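Chitin elicitor receptor kinase 1 (Arabidopsis thaliana, PDB 4EBY) probably senses chitin oligomers at the plant cell surface through an ectodomain of LysM type and signals immunity when chitin brings receptors together as dimers. Local coordinates at residues F143-L148 with I183-G188; E104-R109 with L123-N128. All blocks are in the same frame, centred on the assembly; numbering follows the deposited sequence.

Contact 1 of 2, residues F143-L148 with I183-G188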
ATOM      1  N   PHE A 143       5.798   2.209  -8.026  1.00 16.95           N
ATOM      2  CA  PHE A 143       5.969   2.803  -6.699  1.00 16.20           C
ATOM      3  C   PHE A 143       5.253   2.060  -5.612  1.00 14.18           C
ATOM      4  O   PHE A 143       4.131   1.575  -5.812  1.00 16.50           O
ATOM      5  CB  PHE A 143       5.523   4.269  -6.692  1.00 15.06           C
ATOM      6  CG  PHE A 143       6.499   5.154  -7.399  1.00 15.79           C
ATOM      7  CD1 PHE A 143       7.433   5.876  -6.676  1.00 18.75           C
ATOM      8  CD2 PHE A 143       6.543   5.185  -8.778  1.00 18.13           C
ATOM      9  CE1 PHE A 143       8.400   6.643  -7.341  1.00 18.49           C
ATOM     10  CE2 PHE A 143       7.490   5.924  -9.448  1.00 17.57           C
ATOM     11  CZ  PHE A 143       8.406   6.679  -8.732  1.00 20.66           C
ATOM     12  N   VAL A 144       5.923   1.994  -4.469  1.00 15.62           N
ATOM     13  CA  VAL A 144       5.369   1.391  -3.262  1.00 13.57           C
ATOM     14  C   VAL A 144       4.742   2.500  -2.439  1.00 16.32           C
ATOM     15  O   VAL A 144       5.384   3.511  -2.139  1.00 17.07           O
ATOM     16  CB  VAL A 144       6.459   0.733  -2.392  1.00 16.56           C
ATOM     17  CG1 VAL A 144       5.838   0.056  -1.175  1.00 18.24           C
ATOM     18  CG2 VAL A 144       7.292  -0.288  -3.201  1.00 16.24           C
ATOM     19  N   THR A 145       3.478   2.317  -2.091  1.00 14.46           N
ATOM     20  CA  THR A 145       2.825   3.155  -1.106  1.00 14.83           C
ATOM     21  C   THR A 145       3.244   2.617   0.263  1.00 16.13           C
ATOM     22  O   THR A 145       2.854   1.509   0.668  1.00 15.59           O
ATOM     23  CB  THR A 145       1.308   3.055  -1.289  1.00 14.70           C
ATOM     24  OG1 THR A 145       0.972   3.588  -2.579  1.00 15.91           O
ATOM     25  CG2 THR A 145       0.581   3.847  -0.221  1.00 16.20           C
ATOM     26  N   TYR A 146       4.067   3.392   0.956  1.00 14.57           N
ATOM     27  CA  TYR A 146       4.818   2.898   2.098  1.00 16.25           C
ATOM     28  C   TYR A 146       4.450   3.675   3.352  1.00 15.43           C
ATOM     29  O   TYR A 146       4.856   4.815   3.523  1.00 16.48           O
ATOM     30  CB  TYR A 146       6.327   3.039   1.783  1.00 15.80           C
ATOM     31  CG  TYR A 146       7.269   2.455   2.815  1.00 15.76           C
ATOM     32  CD1 TYR A 146       7.882   1.231   2.600  1.00 19.33           C
ATOM     33  CD2 TYR A 146       7.583   3.153   3.980  1.00 17.62           C
ATOM     34  CE1 TYR A 146       8.770   0.695   3.519  1.00 20.23           C
ATOM     35  CE2 TYR A 146       8.472   2.616   4.916  1.00 19.62           C
ATOM     36  CZ  TYR A 146       9.054   1.382   4.669  1.00 19.81           C
ATOM     37  OH  TYR A 146       9.945   0.823   5.560  1.00 26.48           O
ATOM     38  N   PRO A 147       3.634   3.087   4.235  1.00 15.05           N
ATOM     39  CA  PRO A 147       3.328   3.794   5.486  1.00 15.48           C
ATOM     40  C   PRO A 147       4.541   3.780   6.429  1.00 16.31           C
ATOM     41  O   PRO A 147       5.109   2.719   6.726  1.00 18.88           O
ATOM     42  CB  PRO A 147       2.153   2.976   6.071  1.00 15.60           C
ATOM     43  CG  PRO A 147       1.592   2.208   4.875  1.00 17.73           C
ATOM     44  CD  PRO A 147       2.818   1.867   4.067  1.00 16.33           C
ATOM     45  N   LEU A 148       4.937   4.971   6.874  1.00 16.33           N
ATOM     46  CA  LEU A 148       6.101   5.138   7.746  1.00 17.60           C
ATOM     47  C   LEU A 148       5.847   4.610   9.146  1.00 20.29           C
ATOM     48  O   LEU A 148       4.758   4.784   9.699  1.00 20.90           O
ATOM     49  CB  LEU A 148       6.481   6.616   7.841  1.00 19.24           C
ATOM     50  CG  LEU A 148       7.053   7.260   6.576  1.00 18.52           C
ATOM     51  CD1 LEU A 148       7.252   8.768   6.797  1.00 22.20           C
ATOM     52  CD2 LEU A 148       8.370   6.593   6.156  1.00 19.73           C
ATOM     53  N   ILE A 183       2.357   8.405   4.821  1.00 15.90           N
ATOM     54  CA  ILE A 183       2.823   7.576   3.722  1.00 16.57           C
ATOM     55  C   ILE A 183       3.912   8.305   2.930  1.00 15.48           C
ATOM     56  O   ILE A 183       3.919   9.552   2.816  1.00 18.94           O
ATOM     57  CB  ILE A 183       1.641   7.251   2.799  1.00 19.46           C
ATOM     58  CG1 ILE A 183       0.842   6.071   3.394  1.00 18.95           C
ATOM     59  CG2 ILE A 183       2.098   6.923   1.398  1.00 29.39           C
ATOM     60  CD1 ILE A 183      -0.523   5.938   2.810  1.00 31.27           C
ATOM     61  N   VAL A 184       4.836   7.522   2.383  1.00 16.25           N
ATOM     62  CA  VAL A 184       5.774   8.038   1.374  1.00 15.11           C
ATOM     63  C   VAL A 184       5.725   7.080   0.192  1.00 16.36           C
ATOM     64  O   VAL A 184       5.315   5.931   0.345  1.00 17.35           O
ATOM     65  CB  VAL A 184       7.226   8.159   1.882  1.00 17.16           C
ATOM     66  CG1 VAL A 184       7.349   9.280   2.927  1.00 19.24           C
ATOM     67  CG2 VAL A 184       7.765   6.806   2.389  1.00 16.63           C
ATOM     68  N   TYR A 185       6.129   7.567  -0.982  1.00 16.34           N
ATOM     69  CA  TYR A 185       6.165   6.750  -2.187  1.00 17.36           C
ATOM     70  C   TYR A 185       7.615   6.396  -2.503  1.00 17.46           C
ATOM     71  O   TYR A 185       8.468   7.281  -2.616  1.00 20.13           O
ATOM     72  CB  TYR A 185       5.538   7.506  -3.354  1.00 18.15           C
ATOM     73  CG  TYR A 185       4.097   7.885  -3.106  1.00 17.50           C
ATOM     74  CD1 TYR A 185       3.109   6.919  -3.049  1.00 18.26           C
ATOM     75  CD2 TYR A 185       3.731   9.213  -2.939  1.00 23.62           C
ATOM     76  CE1 TYR A 185       1.797   7.258  -2.817  1.00 21.68           C
ATOM     77  CE2 TYR A 185       2.427   9.563  -2.716  1.00 25.88           C
ATOM     78  CZ  TYR A 185       1.463   8.579  -2.657  1.00 28.74           C
ATOM     79  OH  TYR A 185       0.152   8.932  -2.432  1.00 35.03           O
ATOM     80  N   VAL A 186       7.882   5.097  -2.626  1.00 16.17           N
ATOM     81  CA  VAL A 186       9.245   4.586  -2.803  1.00 18.99           C
ATOM     82  C   VAL A 186       9.278   3.753  -4.081  1.00 18.77           C
ATOM     83  O   VAL A 186       8.460   2.856  -4.230  1.00 17.94           O
ATOM     84  CB  VAL A 186       9.590   3.658  -1.610  1.00 21.76           C
ATOM     85  CG1 VAL A 186      10.990   3.020  -1.782  1.00 21.24           C
ATOM     86  CG2 VAL A 186       9.457   4.424  -0.272  1.00 20.20           C
ATOM     87  N   PRO A 187      10.219   4.022  -5.007  1.00 16.75           N
ATOM     88  CA  PRO A 187      10.270   3.180  -6.216  1.00 15.91           C
ATOM     89  C   PRO A 187      10.373   1.711  -5.868  1.00 19.12           C
ATOM     90  O   PRO A 187      11.099   1.342  -4.941  1.00 19.48           O
ATOM     91  CB  PRO A 187      11.578   3.626  -6.894  1.00 17.36           C
ATOM     92  CG  PRO A 187      11.735   5.051  -6.479  1.00 20.46           C
ATOM     93  CD  PRO A 187      11.230   5.103  -5.040  1.00 20.97           C
ATOM     94  N   GLY A 188       9.612   0.886  -6.580  1.00 17.61           N
ATOM     95  CA  GLY A 188       9.657  -0.552  -6.364  1.00 16.26           C
ATOM     96  C   GLY A 188      10.144  -1.314  -7.574  1.00 19.13           C
ATOM     97  O   GLY A 188      10.209  -0.793  -8.687  1.00 19.89           O
TER
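Thr145 OG1 meets the Tyr185 ring at its edge, in plane and 3.8 Å from Tyr185 CE1, while Ile183 CG2 of the same strand as the tyrosine covers one face, offset toward the rim. Pro187 CA lies over a face of the Phe143 ring, and Phe143 also meets Tyr171 edge-to-face. These rings belong to the antiparallel strand pair of a LysM domain, the beta-alpha-alpha-beta unit in which strands 143-147 and 183-187 flank helices 154-161 and 165-171 in sequence. The short strand axes approach to 4.3 Å with their directions 151° apart.

Val144 with Val186 and Tyr146 with Val184 are the hydrogen-bonded pairs; Thr145 with Tyr185 is a non-hydrogen-bonded pair between them. The Val144 N to Val186 O bond, 2.7 Å, is nearly straight at 172°. Tyr185 CA adds a CA-H...O contact to Val144 O at 3.3 Å.

Thr145, Tyr185, Ile183 and Pro147 occupy one face of the sheet. There Thr145 OG1 bonds to Asn128 O, and the threonine methyl, anti to the backbone N, reaches Ile183 CG2. On the face of Val144, Tyr146, Val184 and Val186, the side chains of Tyr146, Leu148 and Val186 pack against Ile157 of helix 154-161. With CG of Tyr146 anti to the backbone N (chi1 -175°), the side chain lies alongside Val184, Tyr146 CD2 4.0 Å from Val184 CG2, while its hydroxyl end leads off to a hydrogen bond with Asp152; Arg60 makes a cation-pi contact with the ring. Near the strand end, Leu148 crosses Val184 at about a right angle, with Leu148 CD2 3.8 Å from Val184 CG2.

Contact 2 of 2, residues E104-R109 with L123-N128. With NAG (2-acetamido-2-deoxy-beta-D-glucopyranose), chain D; NAG (2-acetamido-2-deoxy-beta-D-glucopyranose), chain E.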
ATOM      1  N   GLU A 104      -9.952   9.140   8.735  1.00 21.02           N
ATOM      2  CA  GLU A 104     -10.675  10.286   8.198  1.00 18.82           C
ATOM      3  C   GLU A 104     -11.155  10.020   6.773  1.00 17.38           C
ATOM      4  O   GLU A 104     -12.280  10.400   6.400  1.00 20.54           O
ATOM      5  CB  GLU A 104      -9.795  11.547   8.243  1.00 22.94           C
ATOM      6  CG  GLU A 104      -9.453  12.018   9.652  1.00 32.46           C
ATOM      7  CD  GLU A 104      -8.302  11.253  10.323  1.00 38.85           C
ATOM      8  OE1 GLU A 104      -7.664  10.363   9.706  1.00 26.89           O
ATOM      9  OE2 GLU A 104      -8.035  11.560  11.505  1.00 44.25           O
ATOM     10  N   SER A 105     -10.305   9.378   5.975  1.00 16.69           N
ATOM     11  CA  SER A 105     -10.666   9.054   4.598  1.00 15.42           C
ATOM     12  C   SER A 105     -11.848   8.085   4.577  1.00 19.53           C
ATOM     13  O   SER A 105     -12.815   8.275   3.830  1.00 19.38           O
ATOM     14  CB  SER A 105      -9.467   8.473   3.840  1.00 20.04           C
ATOM     15  OG  SER A 105      -9.834   8.057   2.529  1.00 17.33           O
ATOM     16  N   LEU A 106     -11.761   7.055   5.410  1.00 17.85           N
ATOM     17  CA  LEU A 106     -12.855   6.080   5.493  1.00 15.53           C
ATOM     18  C   LEU A 106     -14.164   6.732   5.894  1.00 19.26           C
ATOM     19  O   LEU A 106     -15.206   6.466   5.294  1.00 18.56           O
ATOM     20  CB  LEU A 106     -12.525   4.974   6.490  1.00 17.47           C
ATOM     21  CG  LEU A 106     -11.474   3.967   6.078  1.00 17.60           C
ATOM     22  CD1 LEU A 106     -11.102   3.083   7.270  1.00 19.46           C
ATOM     23  CD2 LEU A 106     -11.992   3.104   4.899  1.00 17.03           C
ATOM     24  N   GLN A 107     -14.123   7.588   6.914  1.00 18.16           N
ATOM     25  CA  GLN A 107     -15.360   8.187   7.408  1.00 21.33           C
ATOM     26  C   GLN A 107     -15.972   9.120   6.356  1.00 22.07           C
ATOM     27  O   GLN A 107     -17.186   9.185   6.208  1.00 24.44           O
ATOM     28  CB  GLN A 107     -15.107   8.907   8.735  1.00 19.49           C
ATOM     29  CG  GLN A 107     -16.378   9.493   9.368  1.00 30.38           C
ATOM     30  CD  GLN A 107     -16.173   9.910  10.826  1.00 46.73           C
ATOM     31  OE1 GLN A 107     -15.386   9.302  11.562  1.00 43.67           O
ATOM     32  NE2 GLN A 107     -16.879  10.958  11.245  1.00 54.77           N
ATOM     33  N   ALA A 108     -15.140   9.822   5.598  1.00 19.82           N
ATOM     34  CA  ALA A 108     -15.660  10.760   4.606  1.00 21.25           C
ATOM     35  C   ALA A 108     -16.368  10.086   3.429  1.00 21.02           C
ATOM     36  O   ALA A 108     -17.323  10.634   2.872  1.00 26.53           O
ATOM     37  CB  ALA A 108     -14.532  11.693   4.106  1.00 23.15           C
ATOM     38  N   ARG A 109     -15.915   8.886   3.067  1.00 17.18           N
ATOM     39  CA  ARG A 109     -16.349   8.250   1.829  1.00 18.40           C
ATOM     40  C   ARG A 109     -17.312   7.090   2.047  1.00 21.67           C
ATOM     41  O   ARG A 109     -17.706   6.449   1.082  1.00 21.75           O
ATOM     42  CB  ARG A 109     -15.148   7.739   1.020  1.00 19.04           C
ATOM     43  CG  ARG A 109     -14.447   6.519   1.607  1.00 18.17           C
ATOM     44  CD  ARG A 109     -13.023   6.358   1.043  1.00 18.93           C
ATOM     45  NE  ARG A 109     -12.981   6.162  -0.407  1.00 19.66           N
ATOM     46  CZ  ARG A 109     -12.692   7.104  -1.305  1.00 21.45           C
ATOM     47  NH1 ARG A 109     -12.658   6.774  -2.594  1.00 23.47           N
ATOM     48  NH2 ARG A 109     -12.446   8.363  -0.939  1.00 20.32           N
ATOM     49  N   LEU A 123     -17.280  -1.400   3.052  1.00 15.75           N
ATOM     50  CA  LEU A 123     -16.630  -0.094   3.013  1.00 16.00           C
ATOM     51  C   LEU A 123     -15.856   0.063   1.732  1.00 17.90           C
ATOM     52  O   LEU A 123     -15.211  -0.881   1.247  1.00 18.37           O
ATOM     53  CB  LEU A 123     -15.652   0.071   4.191  1.00 15.75           C
ATOM     54  CG  LEU A 123     -16.239  -0.116   5.597  1.00 16.44           C
ATOM     55  CD1 LEU A 123     -15.147   0.158   6.649  1.00 16.90           C
ATOM     56  CD2 LEU A 123     -17.474   0.773   5.842  1.00 17.77           C
ATOM     57  N   ASN A 124     -15.889   1.296   1.218  1.00 15.60           N
ATOM     58  CA  ASN A 124     -15.000   1.768   0.166  1.00 17.69           C
ATOM     59  C   ASN A 124     -13.728   2.265   0.848  1.00 15.17           C
ATOM     60  O   ASN A 124     -13.783   3.159   1.697  1.00 16.07           O
ATOM     61  CB  ASN A 124     -15.706   2.902  -0.582  1.00 19.05           C
ATOM     62  CG  ASN A 124     -14.914   3.409  -1.776  1.00 19.75           C
ATOM     63  OD1 ASN A 124     -13.734   3.708  -1.667  1.00 19.74           O
ATOM     64  ND2 ASN A 124     -15.577   3.506  -2.927  1.00 30.44           N
ATOM     65  N   VAL A 125     -12.596   1.632   0.521  1.00 14.85           N
ATOM     66  CA  VAL A 125     -11.324   1.916   1.196  1.00 13.14           C
ATOM     67  C   VAL A 125     -10.315   2.466   0.208  1.00 15.44           C
ATOM     68  O   VAL A 125      -9.864   1.742  -0.678  1.00 15.98           O
ATOM     69  CB  VAL A 125     -10.743   0.624   1.790  1.00 14.58           C
ATOM     70  CG1 VAL A 125      -9.430   0.921   2.502  1.00 14.58           C
ATOM     71  CG2 VAL A 125     -11.749  -0.024   2.775  1.00 16.40           C
ATOM     72  N   LEU A 126      -9.970   3.749   0.345  1.00 13.84           N
ATOM     73  CA  LEU A 126      -9.042   4.383  -0.586  1.00 13.14           C
ATOM     74  C   LEU A 126      -7.594   4.240  -0.146  1.00 12.96           C
ATOM     75  O   LEU A 126      -7.227   4.585   0.981  1.00 15.40           O
ATOM     76  CB  LEU A 126      -9.393   5.878  -0.718  1.00 14.23           C
ATOM     77  CG  LEU A 126      -8.431   6.667  -1.599  1.00 16.19           C
ATOM     78  CD1 LEU A 126      -8.487   6.124  -3.016  1.00 19.18           C
ATOM     79  CD2 LEU A 126      -8.804   8.167  -1.553  1.00 18.55           C
ATOM     80  N   VAL A 127      -6.760   3.737  -1.048  1.00 13.75           N
ATOM     81  CA  VAL A 127      -5.326   3.716  -0.811  1.00 13.14           C
ATOM     82  C   VAL A 127      -4.690   4.454  -1.992  1.00 15.69           C
ATOM     83  O   VAL A 127      -4.958   4.122  -3.159  1.00 15.28           O
ATOM     84  CB  VAL A 127      -4.811   2.264  -0.769  1.00 13.24           C
ATOM     85  CG1 VAL A 127      -3.302   2.230  -0.697  1.00 14.82           C
ATOM     86  CG2 VAL A 127      -5.420   1.497   0.445  1.00 14.49           C
ATOM     87  N   ASN A 128      -3.857   5.447  -1.700  1.00 13.90           N
ATOM     88  CA  ASN A 128      -3.278   6.249  -2.769  1.00 14.28           C
ATOM     89  C   ASN A 128      -2.041   5.588  -3.358  1.00 17.09           C
ATOM     90  O   ASN A 128      -1.491   4.640  -2.781  1.00 17.17           O
ATOM     91  CB  ASN A 128      -2.942   7.630  -2.232  1.00 16.27           C
ATOM     92  CG  ASN A 128      -4.176   8.457  -1.983  1.00 16.74           C
ATOM     93  OD1 ASN A 128      -5.244   8.188  -2.553  1.00 19.04           O
ATOM     94  ND2 ASN A 128      -4.026   9.502  -1.149  1.00 18.12           N
TER
HETATM   95  C1  NAG D   1      -5.111  10.465  -1.087  1.00 19.74           C
HETATM   96  C2  NAG D   1      -5.352  10.742   0.400  1.00 22.98           C
HETATM   97  C3  NAG D   1      -6.373  11.854   0.617  1.00 30.24           C
HETATM   98  C4  NAG D   1      -6.109  13.051  -0.270  1.00 33.77           C
HETATM   99  C5  NAG D   1      -5.798  12.620  -1.701  1.00 28.30           C
HETATM  100  C6  NAG D   1      -5.428  13.805  -2.586  1.00 31.08           C
HETATM  101  C7  NAG D   1      -5.249   8.748   1.807  1.00 28.38           C
HETATM  102  C8  NAG D   1      -6.056   7.591   2.392  1.00 19.83           C
HETATM  103  N2  NAG D   1      -5.921   9.566   1.032  1.00 26.70           N
HETATM  104  O3  NAG D   1      -6.394  12.260   1.973  1.00 32.99           O
HETATM  105  O4  NAG D   1      -7.270  13.861  -0.254  1.00 38.34           O
HETATM  106  O5  NAG D   1      -4.740  11.682  -1.709  1.00 24.52           O
HETATM  107  O6  NAG D   1      -4.294  14.480  -2.089  1.00 34.29           O
HETATM  108  O7  NAG D   1      -4.043   8.878   2.021  1.00 41.87           O
HETATM  109  C1  NAG E   1     -13.698   5.418  -5.816  1.00 19.45           C
HETATM  110  C2  NAG E   1     -14.146   5.764  -7.242  1.00 21.94           C
HETATM  111  C3  NAG E   1     -14.763   7.157  -7.230  1.00 28.89           C
HETATM  112  C4  NAG E   1     -15.907   7.187  -6.230  1.00 35.14           C
HETATM  113  C5  NAG E   1     -15.470   6.677  -4.867  1.00 33.92           C
HETATM  114  C6  NAG E   1     -16.672   6.599  -3.924  1.00 28.00           C
HETATM  115  C7  NAG E   1     -13.109   5.095  -9.360  1.00 27.12           C
HETATM  116  C8  NAG E   1     -11.838   5.049 -10.175  1.00 22.41           C
HETATM  117  N2  NAG E   1     -13.048   5.743  -8.195  1.00 22.45           N
HETATM  118  O3  NAG E   1     -15.225   7.492  -8.528  1.00 31.39           O
HETATM  119  O4  NAG E   1     -16.359   8.504  -6.037  1.00 46.06           O
HETATM  120  O5  NAG E   1     -14.846   5.416  -4.991  1.00 29.20           O
HETATM  121  O6  NAG E   1     -17.617   5.637  -4.360  1.00 37.31           O
HETATM  122  O7  NAG E   1     -14.133   4.552  -9.783  1.00 26.95           O
HETATM  123  O   HOH W   1     -10.495   5.297   2.832  1.00 16.13           O
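Arg109 lays one face of its guanidinium on Leu126, whose CB stands 3.5 Å above the plane and over its centre, and offers an edge to Asn124. The bond from Arg109 NE to Asn124 OD1 is 2.9 Å long and nearly straight at 169°. Asn124 OD1 lies close to the guanidinium plane, yet NE approaches from well above the amide plane, the two groups being turned 64° apart. With its chain bent at chi3 (-61°), the Arg109 side chain crosses those of Asn124 and Leu126 at about a right angle; Arg109 NH1 adds a weak bond to the same oxygen, and another weak one to Asn78 OD1. At this end of the strand a NAG receives a 2.9 Å hydrogen bond at O5 from Asn124 ND2.

The tightly packed side faces the domain interior. Leu106 CD2 meets Val125 CG2 at 3.8 Å, and the Leu106 side chain also touches Tyr89, Val92 and Ala93 of helix 89-96.

Toward the partly exposed Ser105 the fit is looser: a water bridges Ser105 OG, at 2.9 Å, and Leu126 N. Beside them lies another NAG, joined covalently at C1 to Asn128 ND2 as in an N-linked glycan, its methyl C8 3.8 Å from Ser105 OG. Helix 103-109 thus packs on the closing strand 122-128, and strand 74-82 with helix 89-96 completes the beta-alpha-alpha-beta unit of a LysM domain.

Contact 2 closes before contact 1 opens along the chain, and their centres lie 18 Å apart. Each lies within its own LysM domain, contact 2 in the one closed by strand 122-128 and contact 1 in the one closed by strand 183-187, yet both reach one mixed six-stranded sheet, of which these two are the outermost strands. Strands 122-128 and 143-147 follow each other in sequence, and the contacts meet where they approach: Tyr185 OH packs 3.4 Å from Asn128 CB, and Thr145 CG2 lies 4.2 Å from Val127 CG1. The glycan-bearing asparagine thus sits at the junction; with the shared sheet, this is consistent with the LysM units packing together.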